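Glutamate--tRNA ligase (Methanothermobacter thermautotrophicus, PDB 3AII) probably attaches glutamate to tRNA in two steps, activating the amino acid with ATP to Glu-AMP and passing it to the acceptor end, as a non-discriminating archaeal enzyme. Local coordinates at residues Y404-D409 against S510-V515; V504-A509 against F548-K553; E524-V529 against F536-S541. All blocks are in the same frame, centred on the assembly; numbering follows the deposited sequence.

Contact 1: Y404-D409 against S510-V515; sequences YFFAAD and SRVRGV
With its CG swung opposite the backbone N (chi1 165°), Phe-406 lays its ring along the backbone of 512-515, and Val-512 turns CG1 toward Ala-408 by a similar torsion of 172°. The ring meets mostly main chain: CE1 of Phe-406 lies 3.7 Å from CA of Gly-514, and the carbonyl O of Val-512 stands at the ring edge, near its plane; CE2 of Phe-406 is 4.2 Å from CG1 of Val-512. Beyond the ring, CB of Ala-408 touches CG1 of Val-512 at 3.6 Å. The strands are antiparallel but strongly splayed, 131° between their directions. Ala-407 and Val-515 form a hydrogen-bonded pair, with Ala-407 N to Val-515 O at 2.8 Å and Val-515 N to Ala-407 O at 3.1 Å; farther along, Asp-409 N donates to Arg-513 O (2.8 Å). Gly-514 CA lies against Ala-407 O in a CA-H...O contact of 3.2 Å. At Phe-406, an alanine would probably open a gap beside Gly-514 and the Val-512 methyl. A water donates to Asp-409 OD1 and accepts from Arg-513 N. Direct amide bonds thus run the length of the pair, with the water an additional bridge at its exposed end.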
ATOM      1  N   TYR A 404      17.081 -17.131 -14.733  1.00 13.70           N
ATOM      2  CA  TYR A 404      16.627 -18.351 -15.401  1.00 11.70           C
ATOM      3  C   TYR A 404      15.947 -18.016 -16.729  1.00 12.57           C
ATOM      4  O   TYR A 404      15.437 -16.902 -16.903  1.00 16.43           O
ATOM      5  CB  TYR A 404      15.633 -19.103 -14.509  1.00 14.59           C
ATOM      6  CG  TYR A 404      16.212 -19.486 -13.162  1.00 11.58           C
ATOM      7  CD1 TYR A 404      16.911 -20.678 -13.004  1.00 14.74           C
ATOM      8  CD2 TYR A 404      16.113 -18.627 -12.078  1.00 12.33           C
ATOM      9  CE1 TYR A 404      17.465 -21.023 -11.774  1.00 16.77           C
ATOM     10  CE2 TYR A 404      16.666 -18.961 -10.850  1.00 14.97           C
ATOM     11  CZ  TYR A 404      17.330 -20.160 -10.708  1.00 16.69           C
ATOM     12  OH  TYR A 404      17.884 -20.468  -9.481  1.00 15.61           O
ATOM     13  N   PHE A 405      15.904 -18.995 -17.633  1.00 13.82           N
ATOM     14  CA  PHE A 405      15.146 -18.872 -18.890  1.00 15.01           C
ATOM     15  C   PHE A 405      13.745 -19.460 -18.708  1.00 13.83           C
ATOM     16  O   PHE A 405      13.607 -20.668 -18.478  1.00 15.39           O
ATOM     17  CB  PHE A 405      15.839 -19.634 -20.029  1.00 14.11           C
ATOM     18  CG  PHE A 405      17.110 -18.990 -20.538  1.00 14.37           C
ATOM     19  CD1 PHE A 405      17.328 -17.625 -20.397  1.00 16.47           C
ATOM     20  CD2 PHE A 405      18.068 -19.758 -21.187  1.00 18.30           C
ATOM     21  CE1 PHE A 405      18.508 -17.036 -20.879  1.00 16.18           C
ATOM     22  CE2 PHE A 405      19.241 -19.171 -21.672  1.00 16.56           C
ATOM     23  CZ  PHE A 405      19.448 -17.815 -21.528  1.00 15.50           C
ATOM     24  N   PHE A 406      12.727 -18.606 -18.820  1.00 15.68           N
ATOM     25  CA  PHE A 406      11.329 -19.019 -18.854  1.00 16.14           C
ATOM     26  C   PHE A 406      10.795 -18.641 -20.224  1.00 15.19           C
ATOM     27  O   PHE A 406      10.818 -17.476 -20.595  1.00 17.38           O
ATOM     28  CB  PHE A 406      10.534 -18.295 -17.754  1.00 12.75           C
ATOM     29  CG  PHE A 406       9.022 -18.379 -17.914  1.00 15.25           C
ATOM     30  CD1 PHE A 406       8.350 -19.568 -17.670  1.00 20.23           C
ATOM     31  CD2 PHE A 406       8.289 -17.255 -18.279  1.00 18.95           C
ATOM     32  CE1 PHE A 406       6.963 -19.651 -17.807  1.00 20.21           C
ATOM     33  CE2 PHE A 406       6.900 -17.317 -18.412  1.00 17.12           C
ATOM     34  CZ  PHE A 406       6.238 -18.511 -18.177  1.00 16.12           C
ATOM     35  N   ALA A 407      10.339 -19.641 -20.973  1.00 15.75           N
ATOM     36  CA  ALA A 407       9.771 -19.406 -22.297  1.00 16.37           C
ATOM     37  C   ALA A 407       8.248 -19.407 -22.194  1.00 15.22           C
ATOM     38  O   ALA A 407       7.634 -20.470 -22.058  1.00 19.11           O
ATOM     39  CB  ALA A 407      10.243 -20.486 -23.269  1.00 20.54           C
ATOM     40  N   ALA A 408       7.659 -18.213 -22.244  1.00 17.41           N
ATOM     41  CA  ALA A 408       6.205 -18.045 -22.238  1.00 18.46           C
ATOM     42  C   ALA A 408       5.614 -18.547 -23.558  1.00 17.22           C
ATOM     43  O   ALA A 408       6.215 -18.348 -24.606  1.00 21.18           O
ATOM     44  CB  ALA A 408       5.868 -16.594 -22.060  1.00 23.15           C
ATOM     45  N   ASP A 409       4.432 -19.162 -23.496  1.00 20.93           N
ATOM     46  CA  ASP A 409       3.738 -19.659 -24.696  1.00 22.22           C
ATOM     47  C   ASP A 409       4.715 -20.344 -25.645  1.00 22.34           C
ATOM     48  O   ASP A 409       4.860 -19.958 -26.809  1.00 24.39           O
ATOM     49  CB  ASP A 409       2.998 -18.523 -25.400  1.00 23.56           C
ATOM     50  CG  ASP A 409       1.839 -17.986 -24.574  1.00 29.91           C
ATOM     51  OD1 ASP A 409       1.253 -18.754 -23.776  1.00 29.72           O
ATOM     52  OD2 ASP A 409       1.518 -16.793 -24.717  1.00 35.46           O
ATOM     53  N   SER A 510      -3.785 -11.969 -15.069  1.00 25.75           N
ATOM     54  CA  SER A 510      -3.807 -12.937 -16.158  1.00 25.01           C
ATOM     55  C   SER A 510      -2.703 -13.965 -15.937  1.00 28.80           C
ATOM     56  O   SER A 510      -1.700 -13.678 -15.286  1.00 26.27           O
ATOM     57  CB  SER A 510      -3.650 -12.260 -17.523  1.00 33.14           C
ATOM     58  OG  SER A 510      -2.390 -11.626 -17.662  1.00 28.00           O
ATOM     59  N   ARG A 511      -2.911 -15.165 -16.463  1.00 23.87           N
ATOM     60  CA  ARG A 511      -1.976 -16.269 -16.286  1.00 24.64           C
ATOM     61  C   ARG A 511      -1.154 -16.448 -17.566  1.00 32.50           C
ATOM     62  O   ARG A 511      -1.718 -16.607 -18.645  1.00 28.76           O
ATOM     63  CB  ARG A 511      -2.755 -17.555 -15.984  1.00 31.23           C
ATOM     64  CG  ARG A 511      -1.905 -18.718 -15.483  1.00 35.24           C
ATOM     65  CD  ARG A 511      -2.533 -20.078 -15.785  1.00 60.39           C
ATOM     66  NE  ARG A 511      -3.946 -20.156 -15.421  1.00 69.99           N
ATOM     67  CZ  ARG A 511      -4.921 -20.456 -16.276  1.00 82.80           C
ATOM     68  NH1 ARG A 511      -4.638 -20.709 -17.549  1.00 61.60           N
ATOM     69  NH2 ARG A 511      -6.179 -20.509 -15.860  1.00 79.14           N
ATOM     70  N   VAL A 512       0.174 -16.402 -17.452  1.00 21.01           N
ATOM     71  CA  VAL A 512       1.048 -16.693 -18.586  1.00 21.09           C
ATOM     72  C   VAL A 512       1.723 -18.048 -18.374  1.00 23.77           C
ATOM     73  O   VAL A 512       2.492 -18.216 -17.433  1.00 25.57           O
ATOM     74  CB  VAL A 512       2.119 -15.592 -18.778  1.00 21.42           C
ATOM     75  CG1 VAL A 512       3.148 -16.004 -19.846  1.00 21.70           C
ATOM     76  CG2 VAL A 512       1.467 -14.265 -19.130  1.00 25.40           C
ATOM     77  N   ARG A 513       1.434 -19.012 -19.245  1.00 19.48           N
ATOM     78  CA  ARG A 513       1.961 -20.371 -19.082  1.00 17.96           C
ATOM     79  C   ARG A 513       3.179 -20.595 -19.952  1.00 16.36           C
ATOM     80  O   ARG A 513       3.283 -20.018 -21.033  1.00 24.63           O
ATOM     81  CB  ARG A 513       0.901 -21.411 -19.451  1.00 23.41           C
ATOM     82  CG  ARG A 513      -0.399 -21.282 -18.684  1.00 36.77           C
ATOM     83  CD  ARG A 513      -1.119 -22.617 -18.638  1.00 46.15           C
ATOM     84  NE  ARG A 513      -2.311 -22.556 -17.799  1.00 75.17           N
ATOM     85  CZ  ARG A 513      -2.954 -23.623 -17.340  1.00 86.61           C
ATOM     86  NH1 ARG A 513      -2.517 -24.840 -17.635  1.00 83.49           N
ATOM     87  NH2 ARG A 513      -4.031 -23.472 -16.580  1.00 76.44           N
ATOM     88  N   GLY A 514       4.096 -21.438 -19.492  1.00 20.40           N
ATOM     89  CA  GLY A 514       5.274 -21.748 -20.290  1.00 20.14           C
ATOM     90  C   GLY A 514       6.117 -22.828 -19.656  1.00 17.00           C
ATOM     91  O   GLY A 514       5.624 -23.625 -18.858  1.00 17.31           O
ATOM     92  N   VAL A 515       7.394 -22.856 -20.032  1.00 14.42           N
ATOM     93  CA  VAL A 515       8.338 -23.791 -19.453  1.00 14.78           C
ATOM     94  C   VAL A 515       9.564 -23.035 -18.964  1.00 14.81           C
ATOM     95  O   VAL A 515       9.891 -21.966 -19.473  1.00 15.62           O
ATOM     96  CB  VAL A 515       8.750 -24.913 -20.429  1.00 19.29           C
ATOM     97  CG1 VAL A 515       7.552 -25.826 -20.720  1.00 20.59           C
ATOM     98  CG2 VAL A 515       9.322 -24.326 -21.725  1.00 19.06           C
TER
HETATM   99  O   HOH W   1      -0.196 -18.497 -21.493  1.00 30.61           O

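Contact 2: V504-A509 against F548-K553; sequences VIMPDA and FYYAHK
Two tyrosine rings each receive an aliphatic group on one face. Over the Tyr-550 ring sits the methyl CE of Met-506, 3.6 Å from the ring centroid and 11° off the normal, while CG1 of Val-504 lies at the edge, near the ring plane. The same CG1 of Val-504 touches CB of Tyr-550 at 3.8 Å. Pro-507 CD approaches CD2 of Tyr-550 obliquely. The sulfur of Met-506 is also oblique to this ring, a Met-aromatic contact at 4.4 Å from SD to the Tyr-550 centroid; bends at chi2 and chi3 fold the thioether back so that the methyl, rather than the sulfur, is centred over the ring. On the sheet face opposite Val-504 and Phe-548, Ile-505 covers one face of Tyr-549 in a CH-pi contact, its CB 3.8 Å from the ring centroid. CG1 and CG2 of Ile-505 reach toward CE2 and CE1 of Tyr-549 respectively, and the two side chains run alongside in the same direction.

The backbones pair in parallel. Ile-505 N donates to Phe-548 O (2.7 Å), and Tyr-550 N returns a nearly straight bond to Ile-505 O (3.0 Å between N and O, 178° at the hydrogen). A water donates to both Ile-505 O and Tyr-550 O, continuing the link where the strand 500-505 gives way to a type I turn, Met-506 to Ala-509, closed by Ala-509 N to Met-506 O.

This parallel pair lies between strands 511-516 and 535-541 of a mixed six-stranded sheet. The Tyr-550 hydroxyl is hydrogen-bonded to Phe-534 O, and the C-terminal end of 546-552 meets helix 386-397, where His-552 NE2 bonds Asn-393 ND2 and its ring meets Tyr-390.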
ATOM      1  N   VAL A 504       3.286 -17.692 -14.736  1.00 15.03           N
ATOM      2  CA  VAL A 504       3.522 -16.407 -14.111  1.00 15.99           C
ATOM      3  C   VAL A 504       2.204 -15.652 -14.091  1.00 18.31           C
ATOM      4  O   VAL A 504       1.531 -15.530 -15.127  1.00 21.40           O
ATOM      5  CB  VAL A 504       4.572 -15.598 -14.889  1.00 16.72           C
ATOM      6  CG1 VAL A 504       4.825 -14.256 -14.206  1.00 17.79           C
ATOM      7  CG2 VAL A 504       5.872 -16.400 -15.005  1.00 17.93           C
ATOM      8  N   ILE A 505       1.813 -15.185 -12.911  1.00 18.12           N
ATOM      9  CA  ILE A 505       0.615 -14.356 -12.794  1.00 17.73           C
ATOM     10  C   ILE A 505       1.012 -12.912 -12.990  1.00 22.35           C
ATOM     11  O   ILE A 505       1.871 -12.400 -12.270  1.00 20.64           O
ATOM     12  CB  ILE A 505      -0.074 -14.532 -11.443  1.00 18.86           C
ATOM     13  CG1 ILE A 505      -0.324 -16.015 -11.182  1.00 21.08           C
ATOM     14  CG2 ILE A 505      -1.362 -13.711 -11.410  1.00 21.46           C
ATOM     15  CD1 ILE A 505      -1.095 -16.713 -12.284  1.00 25.28           C
ATOM     16  N   MET A 506       0.404 -12.259 -13.979  1.00 20.20           N
ATOM     17  CA  MET A 506       0.793 -10.905 -14.351  1.00 17.53           C
ATOM     18  C   MET A 506       0.027  -9.882 -13.513  1.00 16.13           C
ATOM     19  O   MET A 506      -0.902 -10.243 -12.785  1.00 22.46           O
ATOM     20  CB  MET A 506       0.578 -10.665 -15.857  1.00 20.57           C
ATOM     21  CG  MET A 506       1.236 -11.696 -16.772  1.00 21.73           C
ATOM     22  SD  MET A 506       3.033 -11.797 -16.548  1.00 23.17           S
ATOM     23  CE  MET A 506       3.574 -10.264 -17.254  1.00 20.24           C
ATOM     24  N   PRO A 507       0.434  -8.610 -13.578  1.00 19.55           N
ATOM     25  CA  PRO A 507      -0.170  -7.639 -12.666  1.00 24.15           C
ATOM     26  C   PRO A 507      -1.667  -7.411 -12.903  1.00 38.58           C
ATOM     27  O   PRO A 507      -2.317  -6.848 -12.027  1.00 29.84           O
ATOM     28  CB  PRO A 507       0.649  -6.367 -12.919  1.00 23.67           C
ATOM     29  CG  PRO A 507       1.978  -6.887 -13.394  1.00 24.44           C
ATOM     30  CD  PRO A 507       1.608  -8.051 -14.270  1.00 22.25           C
ATOM     31  N   ASP A 508      -2.201  -7.849 -14.043  1.00 26.03           N
ATOM     32  CA  ASP A 508      -3.649  -7.810 -14.270  1.00 23.06           C
ATOM     33  C   ASP A 508      -4.317  -9.137 -13.913  1.00 32.23           C
ATOM     34  O   ASP A 508      -5.483  -9.380 -14.248  1.00 28.62           O
ATOM     35  CB  ASP A 508      -3.969  -7.423 -15.714  1.00 27.74           C
ATOM     36  CG  ASP A 508      -3.503  -8.458 -16.713  1.00 41.26           C
ATOM     37  OD1 ASP A 508      -2.892  -9.466 -16.297  1.00 28.12           O
ATOM     38  OD2 ASP A 508      -3.757  -8.261 -17.920  1.00 37.02           O
ATOM     39  N   ALA A 509      -3.566  -9.989 -13.223  1.00 22.06           N
ATOM     40  CA  ALA A 509      -4.044 -11.282 -12.748  1.00 26.81           C
ATOM     41  C   ALA A 509      -4.168 -12.330 -13.849  1.00 25.25           C
ATOM     42  O   ALA A 509      -4.605 -13.454 -13.592  1.00 28.63           O
ATOM     43  CB  ALA A 509      -5.366 -11.130 -12.001  1.00 26.90           C
ATOM     44  N   PHE A 548       4.874 -18.200 -10.390  1.00 16.46           N
ATOM     45  CA  PHE A 548       5.524 -16.939 -10.044  1.00 17.95           C
ATOM     46  C   PHE A 548       4.520 -15.813 -10.149  1.00 16.83           C
ATOM     47  O   PHE A 548       3.576 -15.890 -10.943  1.00 20.57           O
ATOM     48  CB  PHE A 548       6.638 -16.613 -11.048  1.00 16.78           C
ATOM     49  CG  PHE A 548       7.776 -17.598 -11.051  1.00 16.68           C
ATOM     50  CD1 PHE A 548       7.728 -18.726 -11.852  1.00 16.34           C
ATOM     51  CD2 PHE A 548       8.902 -17.378 -10.270  1.00 15.75           C
ATOM     52  CE1 PHE A 548       8.781 -19.634 -11.872  1.00 18.02           C
ATOM     53  CE2 PHE A 548       9.958 -18.279 -10.277  1.00 14.32           C
ATOM     54  CZ  PHE A 548       9.899 -19.412 -11.081  1.00 16.13           C
ATOM     55  N   TYR A 549       4.749 -14.760  -9.370  1.00 17.08           N
ATOM     56  CA  TYR A 549       4.041 -13.492  -9.519  1.00 19.11           C
ATOM     57  C   TYR A 549       4.976 -12.423 -10.093  1.00 15.08           C
ATOM     58  O   TYR A 549       6.044 -12.155  -9.548  1.00 18.21           O
ATOM     59  CB  TYR A 549       3.422 -13.050  -8.176  1.00 18.89           C
ATOM     60  CG  TYR A 549       2.059 -13.660  -7.957  1.00 17.29           C
ATOM     61  CD1 TYR A 549       0.918 -12.863  -7.877  1.00 24.10           C
ATOM     62  CD2 TYR A 549       1.905 -15.035  -7.877  1.00 19.81           C
ATOM     63  CE1 TYR A 549      -0.336 -13.432  -7.712  1.00 20.12           C
ATOM     64  CE2 TYR A 549       0.659 -15.613  -7.710  1.00 21.43           C
ATOM     65  CZ  TYR A 549      -0.460 -14.801  -7.635  1.00 23.83           C
ATOM     66  OH  TYR A 549      -1.706 -15.374  -7.474  1.00 30.43           O
ATOM     67  N   TYR A 550       4.559 -11.815 -11.204  1.00 15.65           N
ATOM     68  CA  TYR A 550       5.367 -10.840 -11.931  1.00 16.70           C
ATOM     69  C   TYR A 550       5.526  -9.515 -11.204  1.00 19.28           C
ATOM     70  O   TYR A 550       4.545  -8.917 -10.742  1.00 19.37           O
ATOM     71  CB  TYR A 550       4.727 -10.593 -13.294  1.00 17.75           C
ATOM     72  CG  TYR A 550       5.594  -9.897 -14.322  1.00 14.69           C
ATOM     73  CD1 TYR A 550       6.484 -10.629 -15.107  1.00 16.87           C
ATOM     74  CD2 TYR A 550       5.498  -8.522 -14.542  1.00 17.47           C
ATOM     75  CE1 TYR A 550       7.267 -10.008 -16.066  1.00 21.02           C
ATOM     76  CE2 TYR A 550       6.272  -7.895 -15.516  1.00 18.26           C
ATOM     77  CZ  TYR A 550       7.155  -8.650 -16.272  1.00 22.16           C
ATOM     78  OH  TYR A 550       7.942  -8.054 -17.241  1.00 20.59           O
ATOM     79  N   ALA A 551       6.762  -9.040 -11.109  1.00 15.57           N
ATOM     80  CA  ALA A 551       7.009  -7.719 -10.552  1.00 16.68           C
ATOM     81  C   ALA A 551       7.033  -6.683 -11.666  1.00 21.50           C
ATOM     82  O   ALA A 551       6.119  -5.863 -11.780  1.00 23.21           O
ATOM     83  CB  ALA A 551       8.324  -7.694  -9.768  1.00 17.49           C
ATOM     84  N   HIS A 552       8.067  -6.738 -12.503  1.00 18.38           N
ATOM     85  CA  HIS A 552       8.268  -5.737 -13.550  1.00 15.75           C
ATOM     86  C   HIS A 552       9.376  -6.173 -14.498  1.00 19.12           C
ATOM     87  O   HIS A 552      10.104  -7.125 -14.221  1.00 18.82           O
ATOM     88  CB  HIS A 552       8.645  -4.386 -12.918  1.00 19.52           C
ATOM     89  CG  HIS A 552       9.741  -4.492 -11.902  1.00 17.16           C
ATOM     90  ND1 HIS A 552      11.056  -4.731 -12.250  1.00 19.24           N
ATOM     91  CD2 HIS A 552       9.715  -4.431 -10.549  1.00 17.40           C
ATOM     92  CE1 HIS A 552      11.792  -4.804 -11.155  1.00 21.47           C
ATOM     93  NE2 HIS A 552      11.003  -4.632 -10.109  1.00 17.77           N
ATOM     94  N   LYS A 553       9.506  -5.466 -15.618  1.00 18.45           N
ATOM     95  CA  LYS A 553      10.567  -5.750 -16.581  1.00 21.11           C
ATOM     96  C   LYS A 553      11.943  -5.576 -15.939  1.00 23.87           C
ATOM     97  O   LYS A 553      12.096  -4.920 -14.906  1.00 21.89           O
ATOM     98  CB  LYS A 553      10.439  -4.823 -17.794  1.00 35.27           C
ATOM     99  CG  LYS A 553       9.059  -4.841 -18.440  1.00 56.39           C
ATOM    100  CD  LYS A 553       8.967  -3.876 -19.616  1.00 56.03           C
ATOM    101  CE  LYS A 553       9.883  -4.302 -20.756  1.00 61.40           C
ATOM    102  NZ  LYS A 553       9.785  -3.381 -21.925  1.00 65.95           N
ATOM    103  OXT LYS A 553      12.948  -6.086 -16.440  1.00 26.05           O
TER
HETATM  104  O   HOH W   2       1.818  -9.727 -10.869  1.00 20.80           O

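Contact 3: E524-V529 against F536-S541; sequences EVDDVV and FARLDS
A beta hairpin, strands 528-531 and 535-541 of the anticodon-binding region, contains this contact, together with the type II turn Glu-524 to Asp-527 that leads into its first strand. The turn is closed by Asp-527 N to Glu-524 O (3.0 Å), and Glu-524 N donates to Asp-527 OD1 from above the carboxylate plane. Across to the facing strand, Asp-526 N bonds Leu-539 O at 2.9 Å, and Leu-539 N bonds Asp-527 O at the same distance, 2.9 Å.

Antiparallel pairing follows: Val-528 and Arg-538 form a non-hydrogen-bonded pair, while Val-529 and Ala-537 form a hydrogen-bonded one with two N-to-O bonds. Past Leu-539 a classic beta bulge sets Asp-540 and Ser-541 both against Val-547.

Charge is organised round Arg-538. Its chain runs extended from CG to NE, CG lying opposite the backbone N (chi1 173°), so the guanidinium arrives beside Asp-526. NH1 of Arg-538 bonds Asp-526 OD2 at 2.8 Å in a salt bridge, near the guanidinium plane, with the carboxylate turned 39° from it; the NE bond is weak. NH2 of Arg-538 meets the anti lone pair of Asp-540 OD2 at 3.0 Å. Arg-360 NE also salt-bridges Asp-540 OD2. Val-525 CG1 packs on Asp-540 O (3.4 Å).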
ATOM      1  N   GLU A 524      12.967 -21.806  -3.869  1.00 23.57           N
ATOM      2  CA  GLU A 524      11.973 -21.989  -2.829  1.00 20.97           C
ATOM      3  C   GLU A 524      11.026 -20.809  -2.836  1.00 23.22           C
ATOM      4  O   GLU A 524      11.383 -19.716  -3.272  1.00 22.46           O
ATOM      5  CB  GLU A 524      12.657 -22.112  -1.466  1.00 33.36           C
ATOM      6  CG  GLU A 524      13.485 -23.388  -1.322  1.00 46.77           C
ATOM      7  CD  GLU A 524      14.273 -23.439  -0.024  1.00 72.29           C
ATOM      8  OE1 GLU A 524      14.610 -24.557   0.420  1.00 75.14           O
ATOM      9  OE2 GLU A 524      14.556 -22.365   0.550  1.00 58.45           O
ATOM     10  N   VAL A 525       9.808 -21.031  -2.354  1.00 23.60           N
ATOM     11  CA  VAL A 525       8.846 -19.944  -2.202  1.00 22.04           C
ATOM     12  C   VAL A 525       9.464 -18.730  -1.499  1.00 23.65           C
ATOM     13  O   VAL A 525      10.194 -18.863  -0.513  1.00 23.79           O
ATOM     14  CB  VAL A 525       7.557 -20.432  -1.482  1.00 21.59           C
ATOM     15  CG1 VAL A 525       6.616 -19.266  -1.211  1.00 23.09           C
ATOM     16  CG2 VAL A 525       6.878 -21.515  -2.322  1.00 27.17           C
ATOM     17  N   ASP A 526       9.167 -17.553  -2.041  1.00 17.69           N
ATOM     18  CA  ASP A 526       9.709 -16.256  -1.619  1.00 21.87           C
ATOM     19  C   ASP A 526      10.964 -15.832  -2.378  1.00 19.71           C
ATOM     20  O   ASP A 526      11.350 -14.666  -2.329  1.00 19.12           O
ATOM     21  CB  ASP A 526       9.979 -16.185  -0.107  1.00 24.26           C
ATOM     22  CG  ASP A 526       8.718 -16.327   0.721  1.00 35.93           C
ATOM     23  OD1 ASP A 526       8.827 -16.759   1.889  1.00 43.53           O
ATOM     24  OD2 ASP A 526       7.624 -16.008   0.211  1.00 35.40           O
ATOM     25  N   ASP A 527      11.612 -16.762  -3.075  1.00 18.38           N
ATOM     26  CA  ASP A 527      12.759 -16.370  -3.905  1.00 17.46           C
ATOM     27  C   ASP A 527      12.300 -15.410  -5.005  1.00 20.87           C
ATOM     28  O   ASP A 527      11.235 -15.591  -5.589  1.00 18.12           O
ATOM     29  CB  ASP A 527      13.445 -17.589  -4.522  1.00 17.96           C
ATOM     30  CG  ASP A 527      14.253 -18.380  -3.514  1.00 24.85           C
ATOM     31  OD1 ASP A 527      14.647 -19.517  -3.849  1.00 24.44           O
ATOM     32  OD2 ASP A 527      14.482 -17.864  -2.398  1.00 28.16           O
ATOM     33  N   VAL A 528      13.087 -14.375  -5.272  1.00 17.02           N
ATOM     34  CA  VAL A 528      12.741 -13.451  -6.347  1.00 18.68           C
ATOM     35  C   VAL A 528      13.808 -13.544  -7.408  1.00 19.59           C
ATOM     36  O   VAL A 528      14.985 -13.394  -7.105  1.00 18.64           O
ATOM     37  CB  VAL A 528      12.623 -12.013  -5.829  1.00 14.53           C
ATOM     38  CG1 VAL A 528      12.271 -11.072  -6.969  1.00 16.57           C
ATOM     39  CG2 VAL A 528      11.568 -11.942  -4.708  1.00 15.03           C
ATOM     40  N   VAL A 529      13.401 -13.816  -8.648  1.00 13.97           N
ATOM     41  CA  VAL A 529      14.348 -14.149  -9.691  1.00 14.12           C
ATOM     42  C   VAL A 529      14.162 -13.235 -10.882  1.00 13.24           C
ATOM     43  O   VAL A 529      13.183 -12.484 -10.967  1.00 16.26           O
ATOM     44  CB  VAL A 529      14.164 -15.605 -10.155  1.00 16.56           C
ATOM     45  CG1 VAL A 529      14.347 -16.551  -8.979  1.00 18.48           C
ATOM     46  CG2 VAL A 529      12.778 -15.793 -10.791  1.00 19.42           C
ATOM     47  N   PHE A 536      11.305  -9.637 -13.777  1.00 15.57           N
ATOM     48  CA  PHE A 536      11.566 -10.128 -12.423  1.00 13.29           C
ATOM     49  C   PHE A 536      10.268 -10.661 -11.848  1.00 15.90           C
ATOM     50  O   PHE A 536       9.193 -10.147 -12.165  1.00 17.68           O
ATOM     51  CB  PHE A 536      12.094  -9.004 -11.543  1.00 13.86           C
ATOM     52  CG  PHE A 536      13.451  -8.512 -11.957  1.00 18.21           C
ATOM     53  CD1 PHE A 536      14.590  -9.073 -11.421  1.00 19.10           C
ATOM     54  CD2 PHE A 536      13.582  -7.502 -12.898  1.00 19.48           C
ATOM     55  CE1 PHE A 536      15.842  -8.622 -11.796  1.00 19.42           C
ATOM     56  CE2 PHE A 536      14.831  -7.055 -13.285  1.00 20.40           C
ATOM     57  CZ  PHE A 536      15.962  -7.615 -12.731  1.00 19.12           C
ATOM     58  N   ALA A 537      10.359 -11.701 -11.020  1.00 13.47           N
ATOM     59  CA  ALA A 537       9.152 -12.312 -10.458  1.00 14.45           C
ATOM     60  C   ALA A 537       9.466 -13.064  -9.178  1.00 14.82           C
ATOM     61  O   ALA A 537      10.560 -13.595  -9.015  1.00 18.99           O
ATOM     62  CB  ALA A 537       8.514 -13.270 -11.482  1.00 18.55           C
ATOM     63  N   ARG A 538       8.485 -13.132  -8.286  1.00 14.16           N
ATOM     64  CA  ARG A 538       8.659 -13.863  -7.038  1.00 14.79           C
ATOM     65  C   ARG A 538       7.996 -15.232  -7.151  1.00 17.03           C
ATOM     66  O   ARG A 538       6.867 -15.339  -7.643  1.00 18.42           O
ATOM     67  CB  ARG A 538       8.028 -13.066  -5.887  1.00 15.06           C
ATOM     68  CG  ARG A 538       8.007 -13.829  -4.575  1.00 14.87           C
ATOM     69  CD  ARG A 538       7.337 -13.009  -3.434  1.00 17.49           C
ATOM     70  NE  ARG A 538       6.914 -13.947  -2.394  1.00 17.64           N
ATOM     71  CZ  ARG A 538       5.802 -14.670  -2.463  1.00 17.72           C
ATOM     72  NH1 ARG A 538       5.519 -15.540  -1.507  1.00 18.64           N
ATOM     73  NH2 ARG A 538       4.969 -14.528  -3.488  1.00 16.80           N
ATOM     74  N   LEU A 539       8.687 -16.272  -6.688  1.00 15.15           N
ATOM     75  CA  LEU A 539       8.102 -17.612  -6.644  1.00 13.81           C
ATOM     76  C   LEU A 539       7.080 -17.702  -5.500  1.00 15.81           C
ATOM     77  O   LEU A 539       7.418 -17.527  -4.321  1.00 17.07           O
ATOM     78  CB  LEU A 539       9.173 -18.687  -6.467  1.00 15.21           C
ATOM     79  CG  LEU A 539       8.598 -20.113  -6.457  1.00 16.77           C
ATOM     80  CD1 LEU A 539       7.957 -20.456  -7.804  1.00 22.30           C
ATOM     81  CD2 LEU A 539       9.683 -21.147  -6.120  1.00 20.81           C
ATOM     82  N   ASP A 540       5.836 -17.980  -5.868  1.00 15.53           N
ATOM     83  CA  ASP A 540       4.713 -17.934  -4.924  1.00 19.31           C
ATOM     84  C   ASP A 540       4.327 -19.332  -4.453  1.00 21.71           C
ATOM     85  O   ASP A 540       3.918 -19.529  -3.305  1.00 19.92           O
ATOM     86  CB  ASP A 540       3.517 -17.242  -5.580  1.00 18.00           C
ATOM     87  CG  ASP A 540       2.372 -17.011  -4.607  1.00 20.98           C
ATOM     88  OD1 ASP A 540       1.346 -17.708  -4.745  1.00 23.24           O
ATOM     89  OD2 ASP A 540       2.504 -16.156  -3.703  1.00 20.13           O
ATOM     90  N   SER A 541       4.463 -20.307  -5.340  1.00 22.36           N
ATOM     91  CA  SER A 541       4.252 -21.695  -4.952  1.00 21.68           C
ATOM     92  C   SER A 541       5.137 -22.612  -5.778  1.00 30.16           C
ATOM     93  O   SER A 541       5.321 -22.397  -6.977  1.00 23.68           O
ATOM     94  CB  SER A 541       2.774 -22.084  -5.065  1.00 28.26           C
ATOM     95  OG  SER A 541       2.272 -21.827  -6.361  1.00 39.93           O
TER

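In the fold
From the N terminus, the chain enters this mixed six-stranded sheet at strand 402-408, which later pairs with 511-516 in contact 1, closing a loop of 100 residues that holds all of another six-stranded sheet, strands 410-416 to 489-495. Before that loop closes, strand 500-505 opens contact 2, whose partner 546-552 comes at the C terminus, so contacts 1 and 2 cross along the chain. Contact 3, the hairpin of 528-531 and 535-541, is nested within the loop of contact 2 and follows contact 1. Neighbouring strands join them: Val-512 N probably bonds Val-504 O, and Tyr-549 N Arg-538 O. Strands 402-408 and 528-531 also pair, closing the sheet on itself, Tyr-404 packing on Val-529.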